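Side-chain contacts in protein stn1 (Schizosaccharomyces pombe, PDB 3KF6), which is required for telomere maintenance and binds single-stranded telomeric DNA, pairing with Ten1 through its N-terminal OB-fold domain in an Rpa2-Rpa3-like complex: residues H27-H32 / G107-F112; A58-E63 / V67-D72; I95-G100 / Q121-L126. One frame throughout, in Å; residues are numbered along the deposited sequence.

Interaction 1. Residues H27-H32 / G107-F112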
loop_
_atom_site.group_PDB
_atom_site.type_symbol
_atom_site.label_atom_id
_atom_site.label_comp_id
_atom_site.label_asym_id
_atom_site.label_seq_id
_atom_site.Cartn_x
_atom_site.Cartn_y
_atom_site.Cartn_z
ATOM N N HIS A 27 3.566 -7.159 11.256
ATOM C CA HIS A 27 2.825 -7.129 12.520
ATOM C C HIS A 27 2.713 -8.503 13.175
ATOM O O HIS A 27 2.210 -8.621 14.293
ATOM C CB HIS A 27 1.421 -6.553 12.301
ATOM C CG HIS A 27 1.391 -5.060 12.185
ATOM N ND1 HIS A 27 1.518 -4.225 13.276
ATOM C CD2 HIS A 27 1.266 -4.250 11.105
ATOM C CE1 HIS A 27 1.472 -2.968 12.874
ATOM N NE2 HIS A 27 1.321 -2.955 11.560
ATOM N N LYS A 28 3.184 -9.536 12.483
ATOM C CA LYS A 28 3.125 -10.893 13.018
ATOM C C LYS A 28 4.470 -11.383 13.542
ATOM O O LYS A 28 4.571 -12.489 14.076
ATOM C CB LYS A 28 2.601 -11.859 11.953
ATOM C CG LYS A 28 1.126 -11.674 11.647
ATOM C CD LYS A 28 0.661 -12.624 10.558
ATOM C CE LYS A 28 -0.803 -12.389 10.221
ATOM N NZ LYS A 28 -1.263 -13.238 9.088
ATOM N N ILE A 29 5.504 -10.566 13.381
ATOM C CA ILE A 29 6.830 -10.933 13.862
ATOM C C ILE A 29 6.775 -11.007 15.385
ATOM O O ILE A 29 6.195 -10.138 16.035
ATOM C CB ILE A 29 7.893 -9.895 13.444
ATOM C CG1 ILE A 29 8.030 -9.870 11.918
ATOM C CG2 ILE A 29 9.242 -10.237 14.081
ATOM C CD1 ILE A 29 8.913 -8.750 11.398
ATOM N N SER A 30 7.372 -12.052 15.946
ATOM C CA SER A 30 7.379 -12.234 17.393
ATOM C C SER A 30 8.641 -11.674 18.038
ATOM O O SER A 30 9.748 -11.832 17.516
ATOM C CB SER A 30 7.243 -13.721 17.737
ATOM O OG SER A 30 8.285 -14.482 17.151
ATOM N N PHE A 31 8.466 -11.005 19.170
ATOM C CA PHE A 31 9.585 -10.445 19.897
ATOM C C PHE A 31 9.600 -10.970 21.315
ATOM O O PHE A 31 8.592 -11.406 21.859
ATOM C CB PHE A 31 9.520 -8.915 19.941
ATOM C CG PHE A 31 9.733 -8.261 18.614
ATOM C CD1 PHE A 31 8.681 -8.097 17.720
ATOM C CD2 PHE A 31 10.997 -7.808 18.256
ATOM C CE1 PHE A 31 8.890 -7.488 16.482
ATOM C CE2 PHE A 31 11.213 -7.201 17.025
ATOM C CZ PHE A 31 10.159 -7.041 16.138
ATOM N N HIS A 32 10.780 -10.918 21.902
ATOM C CA HIS A 32 10.991 -11.337 23.268
ATOM C C HIS A 32 11.903 -10.255 23.798
ATOM O O HIS A 32 13.088 -10.473 24.012
ATOM C CB HIS A 32 11.637 -12.724 23.286
ATOM C CG HIS A 32 10.754 -13.794 22.704
ATOM N ND1 HIS A 32 9.539 -14.136 23.258
ATOM C CD2 HIS A 32 10.867 -14.533 21.572
ATOM C CE1 HIS A 32 8.938 -15.030 22.493
ATOM N NE2 HIS A 32 9.722 -15.289 21.463
ATOM N N GLY A 107 14.301 -0.403 6.478
ATOM C CA GLY A 107 14.563 -0.020 7.853
ATOM C C GLY A 107 14.595 -1.184 8.814
ATOM O O GLY A 107 14.542 -2.345 8.405
ATOM N N LYS A 108 14.695 -0.875 10.101
ATOM C CA LYS A 108 14.722 -1.912 11.118
ATOM C C LYS A 108 13.450 -1.858 11.938
ATOM O O LYS A 108 12.875 -0.791 12.145
ATOM C CB LYS A 108 15.939 -1.748 12.038
ATOM C CG LYS A 108 16.094 -0.369 12.651
ATOM C CD LYS A 108 17.232 -0.356 13.669
ATOM C CE LYS A 108 17.577 1.054 14.125
ATOM N NZ LYS A 108 18.210 1.857 13.041
ATOM N N ILE A 109 13.001 -3.022 12.384
ATOM C CA ILE A 109 11.797 -3.104 13.186
ATOM C C ILE A 109 12.074 -2.612 14.595
ATOM O O ILE A 109 13.160 -2.823 15.135
ATOM C CB ILE A 109 11.273 -4.549 13.253
ATOM C CG1 ILE A 109 12.453 -5.519 13.375
ATOM C CG2 ILE A 109 10.429 -4.845 12.028
ATOM C CD1 ILE A 109 12.056 -6.983 13.423
ATOM N N ASN A 110 11.084 -1.943 15.176
ATOM C CA ASN A 110 11.184 -1.412 16.528
ATOM C C ASN A 110 9.971 -1.911 17.301
ATOM O O ASN A 110 8.835 -1.652 16.907
ATOM C CB ASN A 110 11.189 0.115 16.494
ATOM C CG ASN A 110 11.305 0.728 17.875
ATOM O OD1 ASN A 110 12.268 0.473 18.601
ATOM N ND2 ASN A 110 10.324 1.541 18.246
ATOM N N SER A 111 10.210 -2.616 18.403
ATOM C CA SER A 111 9.120 -3.169 19.201
ATOM C C SER A 111 9.006 -2.602 20.613
ATOM O O SER A 111 8.598 -3.309 21.537
ATOM C CB SER A 111 9.264 -4.691 19.286
ATOM O OG SER A 111 10.500 -5.048 19.884
ATOM N N PHE A 112 9.356 -1.332 20.782
ATOM C CA PHE A 112 9.280 -0.692 22.091
ATOM C C PHE A 112 7.835 -0.678 22.602
ATOM O O PHE A 112 7.576 -0.981 23.769
ATOM C CB PHE A 112 9.834 0.734 22.004
ATOM C CG PHE A 112 9.850 1.466 23.319
ATOM C CD1 PHE A 112 8.876 2.415 23.615
ATOM C CD2 PHE A 112 10.841 1.209 24.261
ATOM C CE1 PHE A 112 8.891 3.099 24.831
ATOM C CE2 PHE A 112 10.864 1.886 25.481
ATOM C CZ PHE A 112 9.887 2.833 25.765
#
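Phe31, in the loop 27-32, lays its ring against Ile109 near the end of strand 102-110 and Ser111 just past it, the strand being part of the curved sheet of the OB fold. Ser111 CB sits 3.6 Å from the centroid of the Phe31 ring, only 8° off the normal, a CH-pi contact over the middle of one face. Ser111 OG lies over that face too, 3.2 Å from Phe31 CD2. Ile109 meets the far end of the ring: its CG1 lies at the edge, in the ring plane, while CD1 approaches obliquely and comes within 3.3 Å of Phe31 CZ. Phe31 CG stands anti to its own carbonyl carbon (chi1 -68°), which turns the ring toward strand 102-110. No hydrogen bond crosses here, so packing alone joins the two segments. With alanine in place of Phe31, Ser111 CB would probably lose the face it rests on, and a gap would open beside Ile109 CD1. Ile29 and Ile109 also touch Ile50 of strand 49-62. On the loop itself, Ser30 OG hydrogen-bonds to Phe41 O. Of the touching residues the two isoleucines are the buried ones, and they reach toward each other tip to tip, with Ile29 CD1 4.1 Å from Ile109 CD1.

Interaction 2. Residues A58-E63 / V67-D72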
loop_
_atom_site.group_PDB
_atom_site.type_symbol
_atom_site.label_atom_id
_atom_site.label_comp_id
_atom_site.label_asym_id
_atom_site.label_seq_id
_atom_site.Cartn_x
_atom_site.Cartn_y
_atom_site.Cartn_z
ATOM N N ALA A 58 -0.956 8.690 5.634
ATOM C CA ALA A 58 -0.939 9.840 6.518
ATOM C C ALA A 58 0.466 10.280 6.879
ATOM O O ALA A 58 1.425 9.519 6.765
ATOM C CB ALA A 58 -1.717 9.518 7.782
ATOM N N ILE A 59 0.573 11.530 7.310
ATOM C CA ILE A 59 1.845 12.095 7.723
ATOM C C ILE A 59 1.604 12.797 9.054
ATOM O O ILE A 59 0.707 13.632 9.174
ATOM C CB ILE A 59 2.370 13.117 6.697
ATOM C CG1 ILE A 59 2.520 12.442 5.332
ATOM C CG2 ILE A 59 3.708 13.683 7.162
ATOM C CD1 ILE A 59 2.852 13.396 4.202
ATOM N N ASP A 60 2.390 12.430 10.056
ATOM C CA ASP A 60 2.275 13.033 11.375
ATOM C C ASP A 60 3.627 13.580 11.790
ATOM O O ASP A 60 4.655 12.937 11.596
ATOM C CB ASP A 60 1.802 12.000 12.395
ATOM C CG ASP A 60 0.353 11.607 12.193
ATOM O OD1 ASP A 60 -0.537 12.431 12.496
ATOM O OD2 ASP A 60 0.103 10.479 11.723
ATOM N N ILE A 61 3.625 14.778 12.358
ATOM C CA ILE A 61 4.866 15.393 12.791
ATOM C C ILE A 61 4.976 15.304 14.304
ATOM O O ILE A 61 4.026 15.606 15.025
ATOM C CB ILE A 61 4.943 16.880 12.361
ATOM C CG1 ILE A 61 4.995 16.988 10.833
ATOM C CG2 ILE A 61 6.182 17.529 12.954
ATOM C CD1 ILE A 61 3.716 16.588 10.125
ATOM N N TYR A 62 6.133 14.860 14.777
ATOM C CA TYR A 62 6.385 14.741 16.204
ATOM C C TYR A 62 7.639 15.526 16.531
ATOM O O TYR A 62 8.275 16.105 15.648
ATOM C CB TYR A 62 6.593 13.280 16.611
ATOM C CG TYR A 62 5.346 12.429 16.597
ATOM C CD1 TYR A 62 4.722 12.085 15.399
ATOM C CD2 TYR A 62 4.794 11.956 17.787
ATOM C CE1 TYR A 62 3.578 11.287 15.387
ATOM C CE2 TYR A 62 3.652 11.158 17.787
ATOM C CZ TYR A 62 3.050 10.826 16.584
ATOM O OH TYR A 62 1.930 10.027 16.581
ATOM N N GLU A 63 7.999 15.539 17.807
ATOM C CA GLU A 63 9.185 16.249 18.244
ATOM C C GLU A 63 10.414 15.404 17.919
ATOM O O GLU A 63 10.654 14.372 18.545
ATOM C CB GLU A 63 9.100 16.514 19.748
ATOM C CG GLU A 63 9.893 17.716 20.222
ATOM C CD GLU A 63 9.646 18.016 21.689
ATOM O OE1 GLU A 63 9.012 19.050 21.987
ATOM O OE2 GLU A 63 10.083 17.212 22.540
ATOM N N VAL A 67 6.553 10.863 10.967
ATOM C CA VAL A 67 6.022 9.511 10.823
ATOM C C VAL A 67 5.076 9.385 9.639
ATOM O O VAL A 67 4.089 10.114 9.537
ATOM C CB VAL A 67 5.261 9.074 12.101
ATOM C CG1 VAL A 67 4.764 7.640 11.953
ATOM C CG2 VAL A 67 6.170 9.193 13.316
ATOM N N LEU A 68 5.392 8.459 8.740
ATOM C CA LEU A 68 4.557 8.214 7.575
ATOM C C LEU A 68 3.801 6.907 7.789
ATOM O O LEU A 68 4.408 5.876 8.074
ATOM C CB LEU A 68 5.414 8.081 6.309
ATOM C CG LEU A 68 6.136 9.308 5.754
ATOM C CD1 LEU A 68 6.853 8.932 4.468
ATOM C CD2 LEU A 68 5.140 10.416 5.497
ATOM N N THR A 69 2.478 6.949 7.672
ATOM C CA THR A 69 1.697 5.730 7.812
ATOM C C THR A 69 1.569 5.196 6.389
ATOM O O THR A 69 1.096 5.904 5.496
ATOM C CB THR A 69 0.299 6.002 8.398
ATOM O OG1 THR A 69 0.435 6.520 9.728
ATOM C CG2 THR A 69 -0.508 4.709 8.460
ATOM N N VAL A 70 1.997 3.953 6.183
ATOM C CA VAL A 70 1.981 3.342 4.854
ATOM C C VAL A 70 1.026 2.159 4.778
ATOM O O VAL A 70 0.941 1.360 5.710
ATOM C CB VAL A 70 3.406 2.880 4.471
ATOM C CG1 VAL A 70 3.412 2.249 3.077
ATOM C CG2 VAL A 70 4.360 4.079 4.518
ATOM N N ASP A 71 0.315 2.056 3.656
ATOM C CA ASP A 71 -0.643 0.979 3.436
ATOM C C ASP A 71 -0.258 0.193 2.187
ATOM O O ASP A 71 -0.120 0.775 1.117
ATOM C CB ASP A 71 -2.046 1.570 3.249
ATOM C CG ASP A 71 -3.120 0.508 3.088
ATOM O OD1 ASP A 71 -2.839 -0.669 3.385
ATOM O OD2 ASP A 71 -4.254 0.854 2.682
ATOM N N ASP A 72 -0.071 -1.116 2.323
ATOM C CA ASP A 72 0.245 -1.943 1.160
ATOM C C ASP A 72 -0.932 -2.874 0.829
ATOM O O ASP A 72 -0.785 -3.832 0.069
ATOM C CB ASP A 72 1.528 -2.751 1.396
ATOM C CG ASP A 72 1.388 -3.764 2.504
ATOM O OD1 ASP A 72 0.321 -3.788 3.153
ATOM O OD2 ASP A 72 2.351 -4.536 2.732
HETATM O O HOH W 1 1.502 8.951 10.092
#
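Ile59 and Leu68 stand side by side on one face of the sheet, pointing the same way. With CG anti to the carbonyl carbon (chi1 -69°) and CD1 extended, Leu68 turns its other methyl, CD2, onto Ile59 CG1 at 3.3 Å, tighter than usual for two carbons. On the opposite face, with Val67 CG1 anti to the backbone N (chi1 -178°), CG2 stands beside that N and meets the Tyr62 ring obliquely, Val67 CG2 lying 3.8 Å from Tyr62 CD1; Lys65 makes a cation-pi contact with that ring. Asp60 and Thr69 lie on the Val67 face too, and a water joins them, 2.6 Å from Asp60 OD2 and 2.7 Å from Thr69 OG1. The same water bonds to Val67 O. Asp60 and Val67 form a hydrogen-bonded pair: Asp60 N to Val67 O and Val67 N to Asp60 O are both 2.9 Å and nearly straight (168°). Ala58 and Thr69 form the next such pair, but there only Thr69 N to Ala58 O is strong, the return bond from Ala58 N to Thr69 O being weak. Beyond them, Asp71 bonds to Ser6 and Ala7 of the Ten1 chain. The whole is an antiparallel beta hairpin, strands 49-62 and 65-71 of the OB fold.

Interaction 3. Residues I95-G100 / Q121-L126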
loop_
_atom_site.group_PDB
_atom_site.type_symbol
_atom_site.label_atom_id
_atom_site.label_comp_id
_atom_site.label_asym_id
_atom_site.label_seq_id
_atom_site.Cartn_x
_atom_site.Cartn_y
_atom_site.Cartn_z
ATOM N N ILE A 95 8.826 14.408 4.559
ATOM C CA ILE A 95 7.667 15.276 4.720
ATOM C C ILE A 95 7.371 16.090 3.468
ATOM O O ILE A 95 6.452 16.903 3.459
ATOM C CB ILE A 95 7.806 16.231 5.930
ATOM C CG1 ILE A 95 9.180 16.902 5.929
ATOM C CG2 ILE A 95 7.549 15.463 7.219
ATOM C CD1 ILE A 95 9.344 17.942 7.025
ATOM N N SER A 96 8.149 15.870 2.412
ATOM C CA SER A 96 7.913 16.562 1.150
ATOM C C SER A 96 6.924 15.695 0.369
ATOM O O SER A 96 6.392 16.104 -0.664
ATOM C CB SER A 96 9.214 16.725 0.355
ATOM O OG SER A 96 9.610 15.516 -0.270
ATOM N N MET A 97 6.682 14.492 0.884
ATOM C CA MET A 97 5.753 13.551 0.265
ATOM C C MET A 97 4.305 13.971 0.519
ATOM O O MET A 97 4.023 14.768 1.413
ATOM C CB MET A 97 5.974 12.143 0.833
ATOM C CG MET A 97 7.322 11.513 0.496
ATOM S SD MET A 97 7.495 11.032 -1.239
ATOM C CE MET A 97 8.409 12.429 -1.896
ATOM N N SER A 98 3.389 13.422 -0.269
ATOM C CA SER A 98 1.970 13.729 -0.119
ATOM C C SER A 98 1.210 12.418 -0.003
ATOM O O SER A 98 1.656 11.392 -0.518
ATOM C CB SER A 98 1.446 14.482 -1.346
ATOM O OG SER A 98 2.160 15.683 -1.566
ATOM N N PRO A 99 0.059 12.430 0.684
ATOM C CA PRO A 99 -0.723 11.198 0.817
ATOM C C PRO A 99 -1.031 10.688 -0.589
ATOM O O PRO A 99 -1.391 11.471 -1.478
ATOM C CB PRO A 99 -1.978 11.665 1.546
ATOM C CG PRO A 99 -1.456 12.775 2.416
ATOM C CD PRO A 99 -0.550 13.526 1.457
ATOM N N GLY A 100 -0.879 9.385 -0.793
ATOM C CA GLY A 100 -1.128 8.821 -2.107
ATOM C C GLY A 100 0.174 8.460 -2.800
ATOM O O GLY A 100 0.196 7.611 -3.689
ATOM N N GLN A 121 15.789 3.723 7.343
ATOM C CA GLN A 121 17.218 3.933 7.139
ATOM C C GLN A 121 17.367 4.620 5.788
ATOM O O GLN A 121 18.276 5.423 5.574
ATOM C CB GLN A 121 17.983 2.610 7.142
ATOM C CG GLN A 121 19.457 2.792 6.805
ATOM C CD GLN A 121 20.278 1.541 7.024
ATOM O OE1 GLN A 121 20.562 1.163 8.161
ATOM N NE2 GLN A 121 20.659 0.885 5.934
ATOM N N SER A 122 16.455 4.300 4.874
ATOM C CA SER A 122 16.453 4.906 3.550
ATOM C C SER A 122 15.127 4.623 2.869
ATOM O O SER A 122 14.428 3.673 3.225
ATOM C CB SER A 122 17.594 4.349 2.688
ATOM O OG SER A 122 17.372 2.998 2.332
ATOM N N PHE A 123 14.766 5.472 1.916
ATOM C CA PHE A 123 13.534 5.269 1.172
ATOM C C PHE A 123 13.611 5.974 -0.166
ATOM O O PHE A 123 14.450 6.853 -0.385
ATOM C CB PHE A 123 12.309 5.781 1.949
ATOM C CG PHE A 123 11.979 7.235 1.700
ATOM C CD1 PHE A 123 12.699 8.249 2.328
ATOM C CD2 PHE A 123 10.940 7.585 0.842
ATOM C CE1 PHE A 123 12.384 9.592 2.108
ATOM C CE2 PHE A 123 10.615 8.926 0.613
ATOM C CZ PHE A 123 11.340 9.933 1.250
ATOM N N GLU A 124 12.733 5.576 -1.070
ATOM C CA GLU A 124 12.688 6.190 -2.377
ATOM C C GLU A 124 11.236 6.228 -2.785
ATOM O O GLU A 124 10.474 5.314 -2.469
ATOM C CB GLU A 124 13.488 5.365 -3.388
ATOM C CG GLU A 124 12.919 3.984 -3.651
ATOM C CD GLU A 124 13.695 3.222 -4.711
ATOM O OE1 GLU A 124 13.880 3.767 -5.820
ATOM O OE2 GLU A 124 14.113 2.075 -4.436
ATOM N N GLU A 125 10.839 7.298 -3.456
ATOM C CA GLU A 125 9.471 7.387 -3.927
ATOM C C GLU A 125 9.413 6.578 -5.215
ATOM O O GLU A 125 10.330 6.646 -6.039
ATOM C CB GLU A 125 9.079 8.841 -4.202
ATOM C CG GLU A 125 7.757 8.960 -4.939
ATOM C CD GLU A 125 7.345 10.386 -5.207
ATOM O OE1 GLU A 125 8.236 11.240 -5.412
ATOM O OE2 GLU A 125 6.125 10.648 -5.234
ATOM N N LEU A 126 8.356 5.790 -5.377
ATOM C CA LEU A 126 8.191 4.984 -6.584
ATOM C C LEU A 126 7.139 5.674 -7.436
ATOM O O LEU A 126 5.967 5.723 -7.064
ATOM C CB LEU A 126 7.738 3.563 -6.232
ATOM C CG LEU A 126 8.678 2.775 -5.310
ATOM C CD1 LEU A 126 8.091 1.387 -5.045
ATOM C CD2 LEU A 126 10.058 2.661 -5.937
#
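The Phe123 ring is approached from segment 95-100 by Met97, whose CG comes obliquely to within 4.2 Å of Phe123 CE2. Other parts of the domain also pack on this ring: Phe82 meets it edge-to-face, and Arg93, from helix 88-94, makes a cation-pi contact with it while also hydrogen-bonding to Phe123 O. The carboxylate of Glu125 is the second flat group, and the thioether of Met97 lies over one of its faces. Met97 SD stands 4.0 Å from Glu125 CD, almost straight above it, and Met97 CE is over Glu125 OE1 at 3.7 Å. Phe123 and Glu125 both direct their side chains toward the loop, with the intervening Glu124 turned away, so one methionine bridges two neighbours on the same side of strand 122-126. In Met97 the first torsion sets CG beside the aromatic ring, and the bends at chi2 (-71°) and chi3 (98°) then bring sulfur and methyl over the carboxylate. Glu125 itself is extended beyond CG, with that carbon anti to the backbone N (chi1 169°), and its OE1 forms a salt bridge with Arg127. The loop at 95-100 links helix 88-94 to strand 102-110 of the OB fold. Close by, Pro99 O accepts a hydrogen bond from Arg84 of the Ten1 chain. Between the two segments no hydrogen bond forms. The chemistry is therefore divided: the thioether packs against ring and carboxylate by van der Waals contact, while the charge of Glu125 is met by Arg127.

How the interactions relate
All three contacts reach the one curved sheet of the OB fold, but only interaction 2 is backbone pairing within it. Each mixes core and surface: Ile29 and Ile109 are buried in interaction 1, Val67 and Leu68 in interaction 2, where Tyr62 is exposed, and Phe123 alone in interaction 3. Interactions 1 and 3 dock loops onto the neighbouring strands 102-110 and 122-126 without a crossing hydrogen bond, interaction 1 through an aromatic ring and isoleucines, interaction 3 through a methionine between an aromatic ring and a carboxylate; their centres are about 22 Å apart. Interactions 2 and 3 adjoin: Ile59 CD1 packs 3.3 Å from Met97 O. Ten1 reaches both of these, but not interaction 1.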